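Local coordinates for protein anaphase-promoting complex subunit cut9 (PDB 2XPI) that serves as a TPR-repeat subunit of the anaphase-promoting complex, a cell cycle-regulated E3 ubiquitin ligase, and forms homodimers through its N-terminal repeats, at residues G194-Q208 with C222-A236. Residues are numbered along the deposited sequence; the frame is centred on the assembly and turned at random.
Sequences GGIKLEASMCYLRGQ and CYKEALMVDAKCYEA
The two antiparallel helices of TPR 4 meet along A200, C203 and G207 on one and C222, A226 and V229 on the other, and the turn into TPR 5 closes one end. The helix axes approach to 7.6 Å, a spacing that small residues permit: the CA atoms of A200 and A226 lie 4.2 Å apart, and A226 CB rests on A200 O. At G207 the Y223 ring lies with one face over G207 CA, 3.9 Å from the ring centroid, where any CB would collide with it. G207, Y223 and A226 match the small-aromatic-small positions 8, 24 and 27 of the TPR consensus, with A226 set against A200 and C203. Y204, its CG anti to the backbone N (chi1 163°), reaches past A226 to the start of helix 234-242, the first helix of TPR 5. There E235 CB sits over one face of its ring, 3.9 Å from the centroid, while Q208 CG of its own helix covers the opposite face; the E235 carboxylate turns to C102 N of the second subunit. At the other end D230 ties the 230-233 turn, which links TPR 4 to TPR 5, to K197, the N-cap residue of helix 198-212. Its OD2 accepts K197 N at 3.1 Å from above the carboxylate plane, while OD1 receives K232 N through its anti lone pair in an Asx turn. Both oxygens hold K232 NZ through their syn lone pairs, a salt bridge of 2.9 Å to OD2, and NZ also donates to G195 O at 3.1 Å and to T262 O. An alanine in place of D230 would probably leave the K232 ammonium without its carboxylate mate and K197 N without this acceptor, freeing the turn to shift against the helix start. I196 CD1 packs on K232 CB at 3.5 Å, and W90 of the second subunit touches both.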
ATOM      1  N   GLY A 194       0.897  25.902 -14.591  1.00 45.08           N
ATOM      2  CA  GLY A 194       1.773  25.826 -13.439  1.00 41.15           C
ATOM      3  C   GLY A 194       2.188  24.401 -13.107  1.00 40.31           C
ATOM      4  O   GLY A 194       3.164  24.194 -12.384  1.00 38.86           O
ATOM      5  N   GLY A 195       1.432  23.428 -13.618  1.00 39.75           N
ATOM      6  CA  GLY A 195       1.730  22.017 -13.410  1.00 38.14           C
ATOM      7  C   GLY A 195       2.418  21.386 -14.602  1.00 36.57           C
ATOM      8  O   GLY A 195       2.703  22.082 -15.581  1.00 36.78           O
ATOM      9  N   ILE A 196       2.712  20.087 -14.502  1.00 36.47           N
ATOM     10  CA  ILE A 196       3.320  19.301 -15.591  1.00 38.34           C
ATOM     11  C   ILE A 196       2.315  19.100 -16.719  1.00 40.76           C
ATOM     12  O   ILE A 196       1.195  18.674 -16.464  1.00 42.35           O
ATOM     13  CB  ILE A 196       3.691  17.865 -15.149  1.00 37.84           C
ATOM     14  CG1 ILE A 196       4.266  17.802 -13.723  1.00 39.05           C
ATOM     15  CG2 ILE A 196       4.568  17.182 -16.206  1.00 35.59           C
ATOM     16  CD1 ILE A 196       5.314  18.752 -13.466  1.00 43.02           C
ATOM     17  N   LYS A 197       2.695  19.372 -17.964  1.00 41.48           N
ATOM     18  CA  LYS A 197       1.742  19.202 -19.063  1.00 41.28           C
ATOM     19  C   LYS A 197       1.353  17.753 -19.124  1.00 40.76           C
ATOM     20  O   LYS A 197       2.210  16.899 -19.135  1.00 42.28           O
ATOM     21  CB  LYS A 197       2.349  19.615 -20.394  1.00 41.78           C
ATOM     22  CG  LYS A 197       2.717  21.076 -20.482  1.00 43.49           C
ATOM     23  CD  LYS A 197       2.930  21.468 -21.916  1.00 47.57           C
ATOM     24  CE  LYS A 197       3.243  22.946 -22.020  1.00 53.02           C
ATOM     25  NZ  LYS A 197       3.117  23.432 -23.428  1.00 56.42           N
ATOM     26  N   LEU A 198       0.061  17.464 -19.146  1.00 40.56           N
ATOM     27  CA  LEU A 198      -0.375  16.078 -19.186  1.00 37.85           C
ATOM     28  C   LEU A 198       0.234  15.344 -20.393  1.00 41.19           C
ATOM     29  O   LEU A 198       0.441  14.122 -20.360  1.00 41.94           O
ATOM     30  CB  LEU A 198      -1.902  15.982 -19.155  1.00 35.42           C
ATOM     31  CG  LEU A 198      -2.535  16.167 -17.771  1.00 36.08           C
ATOM     32  CD1 LEU A 198      -4.056  16.271 -17.855  1.00 36.05           C
ATOM     33  CD2 LEU A 198      -2.127  15.033 -16.829  1.00 35.02           C
ATOM     34  N   GLU A 199       0.546  16.084 -21.450  1.00 42.87           N
ATOM     35  CA  GLU A 199       1.266  15.492 -22.569  1.00 45.77           C
ATOM     36  C   GLU A 199       2.597  14.881 -22.095  1.00 45.88           C
ATOM     37  O   GLU A 199       2.976  13.786 -22.518  1.00 46.05           O
ATOM     38  CB  GLU A 199       1.530  16.523 -23.667  1.00 49.70           C
ATOM     39  CG  GLU A 199       2.271  15.934 -24.869  1.00 53.08           C
ATOM     40  CD  GLU A 199       2.589  16.963 -25.941  1.00 58.90           C
ATOM     41  OE1 GLU A 199       2.138  18.129 -25.815  1.00 60.54           O
ATOM     42  OE2 GLU A 199       3.295  16.603 -26.910  1.00 61.20           O
ATOM     43  N   ALA A 200       3.310  15.585 -21.217  1.00 43.08           N
ATOM     44  CA  ALA A 200       4.564  15.065 -20.713  1.00 39.03           C
ATOM     45  C   ALA A 200       4.311  13.791 -19.938  1.00 42.83           C
ATOM     46  O   ALA A 200       4.912  12.745 -20.215  1.00 46.40           O
ATOM     47  CB  ALA A 200       5.224  16.062 -19.851  1.00 37.20           C
ATOM     48  N   SER A 201       3.391  13.874 -18.983  1.00 42.77           N
ATOM     49  CA  SER A 201       3.093  12.775 -18.074  1.00 42.82           C
ATOM     50  C   SER A 201       2.711  11.491 -18.787  1.00 43.41           C
ATOM     51  O   SER A 201       3.022  10.394 -18.322  1.00 43.77           O
ATOM     52  CB  SER A 201       1.986  13.184 -17.098  1.00 44.98           C
ATOM     53  OG  SER A 201       2.410  14.290 -16.305  1.00 46.26           O
ATOM     54  N   MET A 202       2.034  11.610 -19.918  1.00 43.33           N
ATOM     55  CA  MET A 202       1.663  10.414 -20.658  1.00 44.34           C
ATOM     56  C   MET A 202       2.852   9.772 -21.425  1.00 45.53           C
ATOM     57  O   MET A 202       2.883   8.554 -21.621  1.00 44.13           O
ATOM     58  CB  MET A 202       0.456  10.693 -21.565  1.00 45.40           C
ATOM     59  CG  MET A 202      -0.814  11.013 -20.790  1.00 45.66           C
ATOM     60  SD  MET A 202      -2.302  10.996 -21.812  1.00 66.67           S
ATOM     61  CE  MET A 202      -2.292  12.622 -22.546  1.00 41.69           C
ATOM     62  N   CYS A 203       3.829  10.582 -21.843  1.00 46.43           N
ATOM     63  CA  CYS A 203       5.055  10.039 -22.447  1.00 47.10           C
ATOM     64  C   CYS A 203       5.861   9.335 -21.377  1.00 44.88           C
ATOM     65  O   CYS A 203       6.542   8.356 -21.662  1.00 45.75           O
ATOM     66  CB  CYS A 203       5.935  11.132 -23.059  1.00 47.68           C
ATOM     67  SG  CYS A 203       5.358  11.866 -24.607  1.00 62.05           S
ATOM     68  N   TYR A 204       5.797   9.851 -20.150  1.00 40.14           N
ATOM     69  CA  TYR A 204       6.493   9.224 -19.047  1.00 39.16           C
ATOM     70  C   TYR A 204       5.861   7.875 -18.834  1.00 39.84           C
ATOM     71  O   TYR A 204       6.548   6.875 -18.593  1.00 38.99           O
ATOM     72  CB  TYR A 204       6.377  10.055 -17.768  1.00 38.60           C
ATOM     73  CG  TYR A 204       6.717   9.262 -16.524  1.00 38.66           C
ATOM     74  CD1 TYR A 204       8.027   8.951 -16.216  1.00 38.38           C
ATOM     75  CD2 TYR A 204       5.718   8.806 -15.670  1.00 40.14           C
ATOM     76  CE1 TYR A 204       8.337   8.219 -15.093  1.00 40.21           C
ATOM     77  CE2 TYR A 204       6.019   8.073 -14.543  1.00 40.66           C
ATOM     78  CZ  TYR A 204       7.326   7.782 -14.259  1.00 42.95           C
ATOM     79  OH  TYR A 204       7.635   7.044 -13.129  1.00 46.56           O
ATOM     80  N   LEU A 205       4.538   7.848 -18.932  1.00 41.58           N
ATOM     81  CA  LEU A 205       3.791   6.634 -18.669  1.00 44.51           C
ATOM     82  C   LEU A 205       4.150   5.642 -19.752  1.00 46.17           C
ATOM     83  O   LEU A 205       4.430   4.471 -19.481  1.00 47.04           O
ATOM     84  CB  LEU A 205       2.300   6.924 -18.681  1.00 46.35           C
ATOM     85  CG  LEU A 205       1.461   6.442 -17.497  1.00 46.81           C
ATOM     86  CD1 LEU A 205       2.199   6.537 -16.168  1.00 44.86           C
ATOM     87  CD2 LEU A 205       0.168   7.241 -17.471  1.00 47.36           C
ATOM     88  N   ARG A 206       4.173   6.127 -20.986  1.00 46.34           N
ATOM     89  CA  ARG A 206       4.584   5.300 -22.113  1.00 46.19           C
ATOM     90  C   ARG A 206       6.004   4.778 -21.922  1.00 46.75           C
ATOM     91  O   ARG A 206       6.316   3.661 -22.317  1.00 49.16           O
ATOM     92  CB  ARG A 206       4.473   6.063 -23.421  1.00 44.77           C
ATOM     93  CG  ARG A 206       3.643   5.326 -24.429  1.00 48.64           C
ATOM     94  CD  ARG A 206       3.980   5.767 -25.814  1.00 50.60           C
ATOM     95  NE  ARG A 206       4.214   7.188 -25.782  1.00 53.35           N
ATOM     96  CZ  ARG A 206       3.265   8.088 -25.576  1.00 56.98           C
ATOM     97  NH1 ARG A 206       2.002   7.715 -25.407  1.00 56.74           N
ATOM     98  NH2 ARG A 206       3.585   9.369 -25.552  1.00 59.85           N
ATOM     99  N   GLY A 207       6.860   5.591 -21.314  1.00 44.11           N
ATOM    100  CA  GLY A 207       8.201   5.164 -20.986  1.00 45.04           C
ATOM    101  C   GLY A 207       8.173   3.999 -20.011  1.00 48.01           C
ATOM    102  O   GLY A 207       8.904   3.027 -20.189  1.00 48.17           O
ATOM    103  N   GLN A 208       7.324   4.091 -18.984  1.00 49.63           N
ATOM    104  CA  GLN A 208       7.216   3.041 -17.966  1.00 51.31           C
ATOM    105  C   GLN A 208       6.792   1.701 -18.553  1.00 53.81           C
ATOM    106  O   GLN A 208       7.240   0.642 -18.108  1.00 53.96           O
ATOM    107  CB  GLN A 208       6.197   3.442 -16.918  1.00 53.88           C
ATOM    108  CG  GLN A 208       6.670   4.513 -15.978  1.00 56.71           C
ATOM    109  CD  GLN A 208       7.604   3.966 -14.935  1.00 59.44           C
ATOM    110  OE1 GLN A 208       8.654   3.424 -15.251  1.00 61.10           O
ATOM    111  NE2 GLN A 208       7.216   4.092 -13.675  1.00 61.02           N
ATOM    112  N   CYS A 222      10.953   7.641 -25.458  1.00 57.90           N
ATOM    113  CA  CYS A 222       9.639   8.023 -24.978  1.00 58.44           C
ATOM    114  C   CYS A 222       9.752   8.814 -23.590  1.00 54.94           C
ATOM    115  O   CYS A 222       8.961   9.725 -23.326  1.00 57.73           O
ATOM    116  CB  CYS A 222       8.564   6.862 -25.256  1.00 31.52           C
ATOM    117  SG  CYS A 222       8.724   6.107 -27.151  1.00 26.02           S
ATOM    118  N   TYR A 223      10.810   8.589 -22.792  1.00 50.59           N
ATOM    119  CA  TYR A 223      11.140   9.444 -21.600  1.00 44.91           C
ATOM    120  C   TYR A 223      11.865  10.762 -21.926  1.00 48.03           C
ATOM    121  O   TYR A 223      11.745  11.737 -21.188  1.00 46.70           O
ATOM    122  CB  TYR A 223      12.096   8.770 -20.598  1.00 42.33           C
ATOM    123  CG  TYR A 223      11.602   7.623 -19.748  1.00 42.01           C
ATOM    124  CD1 TYR A 223      10.330   7.633 -19.169  1.00 42.37           C
ATOM    125  CD2 TYR A 223      12.441   6.529 -19.488  1.00 41.11           C
ATOM    126  CE1 TYR A 223       9.893   6.563 -18.382  1.00 41.30           C
ATOM    127  CE2 TYR A 223      12.023   5.467 -18.718  1.00 41.45           C
ATOM    128  CZ  TYR A 223      10.742   5.484 -18.167  1.00 42.28           C
ATOM    129  OH  TYR A 223      10.328   4.429 -17.381  1.00 42.32           O
ATOM    130  N   LYS A 224      12.708  10.758 -22.960  1.00 52.68           N
ATOM    131  CA  LYS A 224      13.329  11.979 -23.464  1.00 54.17           C
ATOM    132  C   LYS A 224      12.215  12.939 -23.897  1.00 55.20           C
ATOM    133  O   LYS A 224      12.295  14.157 -23.697  1.00 54.44           O
ATOM    134  CB  LYS A 224      14.215  11.673 -24.682  1.00 58.45           C
ATOM    135  CG  LYS A 224      15.722  11.462 -24.417  1.00 60.43           C
ATOM    136  N   GLU A 225      11.168  12.387 -24.505  1.00 54.81           N
ATOM    137  CA  GLU A 225      10.115  13.231 -25.020  1.00 54.22           C
ATOM    138  C   GLU A 225       9.380  13.975 -23.923  1.00 52.45           C
ATOM    139  O   GLU A 225       9.069  15.161 -24.085  1.00 56.07           O
ATOM    140  CB  GLU A 225       9.138  12.451 -25.875  1.00 56.75           C
ATOM    141  CG  GLU A 225       9.003  13.124 -27.203  1.00 63.84           C
ATOM    142  CD  GLU A 225       7.669  12.918 -27.846  1.00 69.19           C
ATOM    143  OE1 GLU A 225       7.229  13.840 -28.578  1.00 70.23           O
ATOM    144  OE2 GLU A 225       7.074  11.837 -27.625  1.00 71.40           O
ATOM    145  N   ALA A 226       9.090  13.285 -22.819  1.00 44.24           N
ATOM    146  CA  ALA A 226       8.475  13.931 -21.671  1.00 38.89           C
ATOM    147  C   ALA A 226       9.238  15.206 -21.317  1.00 42.13           C
ATOM    148  O   ALA A 226       8.648  16.291 -21.234  1.00 44.76           O
ATOM    149  CB  ALA A 226       8.425  12.977 -20.471  1.00 35.78           C
ATOM    150  N   LEU A 227      10.553  15.076 -21.131  1.00 43.07           N
ATOM    151  CA  LEU A 227      11.386  16.201 -20.721  1.00 41.86           C
ATOM    152  C   LEU A 227      11.401  17.329 -21.750  1.00 45.53           C
ATOM    153  O   LEU A 227      11.275  18.497 -21.391  1.00 50.97           O
ATOM    154  CB  LEU A 227      12.798  15.744 -20.362  1.00 42.15           C
ATOM    155  CG  LEU A 227      13.066  15.362 -18.899  1.00 44.86           C
ATOM    156  CD1 LEU A 227      14.522  15.047 -18.652  1.00 46.13           C
ATOM    157  CD2 LEU A 227      12.631  16.471 -17.932  1.00 46.27           C
ATOM    158  N   MET A 228      11.539  17.009 -23.027  1.00 44.75           N
ATOM    159  CA  MET A 228      11.490  18.060 -24.038  1.00 45.90           C
ATOM    160  C   MET A 228      10.146  18.774 -23.992  1.00 50.00           C
ATOM    161  O   MET A 228      10.087  19.997 -24.125  1.00 51.30           O
ATOM    162  CB  MET A 228      11.754  17.511 -25.443  1.00 44.87           C
ATOM    163  CG  MET A 228      13.096  16.826 -25.603  1.00 43.69           C
ATOM    164  SD  MET A 228      14.464  17.926 -25.206  1.00 76.53           S
ATOM    165  CE  MET A 228      14.350  19.139 -26.525  1.00 52.40           C
ATOM    166  N   VAL A 229       9.067  18.012 -23.787  1.00 51.08           N
ATOM    167  CA  VAL A 229       7.720  18.586 -23.720  1.00 51.62           C
ATOM    168  C   VAL A 229       7.523  19.534 -22.527  1.00 53.26           C
ATOM    169  O   VAL A 229       6.916  20.601 -22.664  1.00 55.10           O
ATOM    170  CB  VAL A 229       6.630  17.493 -23.694  1.00 48.76           C
ATOM    171  CG1 VAL A 229       5.246  18.112 -23.445  1.00 46.29           C
ATOM    172  CG2 VAL A 229       6.647  16.698 -24.983  1.00 48.12           C
ATOM    173  N   ASP A 230       8.028  19.135 -21.360  1.00 51.43           N
ATOM    174  CA  ASP A 230       7.930  19.955 -20.156  1.00 49.48           C
ATOM    175  C   ASP A 230       9.112  19.619 -19.255  1.00 45.00           C
ATOM    176  O   ASP A 230       9.217  18.516 -18.730  1.00 40.72           O
ATOM    177  CB  ASP A 230       6.598  19.703 -19.423  1.00 50.71           C
ATOM    178  CG  ASP A 230       6.339  20.708 -18.287  1.00 54.89           C
ATOM    179  OD1 ASP A 230       7.275  20.977 -17.495  1.00 54.74           O
ATOM    180  OD2 ASP A 230       5.191  21.228 -18.177  1.00 56.73           O
ATOM    181  N   ALA A 231      10.000  20.590 -19.081  1.00 44.84           N
ATOM    182  CA  ALA A 231      11.185  20.416 -18.256  1.00 42.84           C
ATOM    183  C   ALA A 231      10.862  20.018 -16.825  1.00 41.32           C
ATOM    184  O   ALA A 231      11.757  19.654 -16.081  1.00 39.42           O
ATOM    185  CB  ALA A 231      12.008  21.687 -18.259  1.00 44.64           C
ATOM    186  N   LYS A 232       9.594  20.096 -16.430  1.00 43.79           N
ATOM    187  CA  LYS A 232       9.224  19.820 -15.038  1.00 43.36           C
ATOM    188  C   LYS A 232       8.963  18.338 -14.783  1.00 43.21           C
ATOM    189  O   LYS A 232       8.864  17.905 -13.641  1.00 43.61           O
ATOM    190  CB  LYS A 232       8.049  20.689 -14.566  1.00 41.75           C
ATOM    191  CG  LYS A 232       8.340  22.188 -14.623  1.00 42.44           C
ATOM    192  CD  LYS A 232       7.277  23.045 -13.902  1.00 40.63           C
ATOM    193  CE  LYS A 232       5.848  22.728 -14.344  1.00 37.15           C
ATOM    194  NZ  LYS A 232       5.666  22.872 -15.802  1.00 35.41           N
ATOM    195  N   CYS A 233       8.886  17.551 -15.845  1.00 44.26           N
ATOM    196  CA  CYS A 233       8.735  16.101 -15.692  1.00 41.62           C
ATOM    197  C   CYS A 233      10.002  15.407 -15.156  1.00 40.66           C
ATOM    198  O   CYS A 233      10.675  14.639 -15.844  1.00 41.10           O
ATOM    199  CB  CYS A 233       8.302  15.462 -16.999  1.00 40.13           C
ATOM    200  SG  CYS A 233       7.653  13.869 -16.708  1.00 50.89           S
ATOM    201  N   TYR A 234      10.293  15.668 -13.899  1.00 38.40           N
ATOM    202  CA  TYR A 234      11.421  15.063 -13.246  1.00 38.19           C
ATOM    203  C   TYR A 234      11.283  13.540 -12.991  1.00 38.61           C
ATOM    204  O   TYR A 234      12.293  12.887 -12.762  1.00 41.90           O
ATOM    205  CB  TYR A 234      11.718  15.851 -11.963  1.00 37.07           C
ATOM    206  CG  TYR A 234      12.769  15.266 -11.065  1.00 36.52           C
ATOM    207  CD1 TYR A 234      14.038  15.818 -10.997  1.00 37.15           C
ATOM    208  CD2 TYR A 234      12.478  14.177 -10.255  1.00 35.83           C
ATOM    209  CE1 TYR A 234      14.998  15.288 -10.156  1.00 39.51           C
ATOM    210  CE2 TYR A 234      13.410  13.650  -9.416  1.00 38.02           C
ATOM    211  CZ  TYR A 234      14.674  14.192  -9.366  1.00 42.13           C
ATOM    212  OH  TYR A 234      15.605  13.621  -8.516  1.00 46.60           O
ATOM    213  N   GLU A 235      10.079  12.966 -13.026  1.00 36.16           N
ATOM    214  CA  GLU A 235       9.967  11.510 -12.857  1.00 38.08           C
ATOM    215  C   GLU A 235      10.656  10.840 -14.033  1.00 40.25           C
ATOM    216  O   GLU A 235      11.224   9.765 -13.876  1.00 41.44           O
ATOM    217  CB  GLU A 235       8.519  10.969 -12.809  1.00 39.52           C
ATOM    218  CG  GLU A 235       7.698  11.242 -11.566  1.00 44.70           C
ATOM    219  CD  GLU A 235       8.101  10.495 -10.301  1.00 48.58           C
ATOM    220  OE1 GLU A 235       8.265   9.259 -10.279  1.00 47.54           O
ATOM    221  OE2 GLU A 235       8.190  11.174  -9.274  1.00 53.73           O
ATOM    222  N   ALA A 236      10.549  11.457 -15.215  1.00 39.72           N
ATOM    223  CA  ALA A 236      11.228  10.985 -16.420  1.00 39.96           C
ATOM    224  C   ALA A 236      12.761  11.081 -16.302  1.00 41.73           C
ATOM    225  O   ALA A 236      13.465  10.101 -16.509  1.00 44.23           O
ATOM    226  CB  ALA A 236      10.752  11.768 -17.620  1.00 40.69           C
TER
HETATM  227  O   HOH W   1       6.375   9.065 -25.906  1.00 46.77           O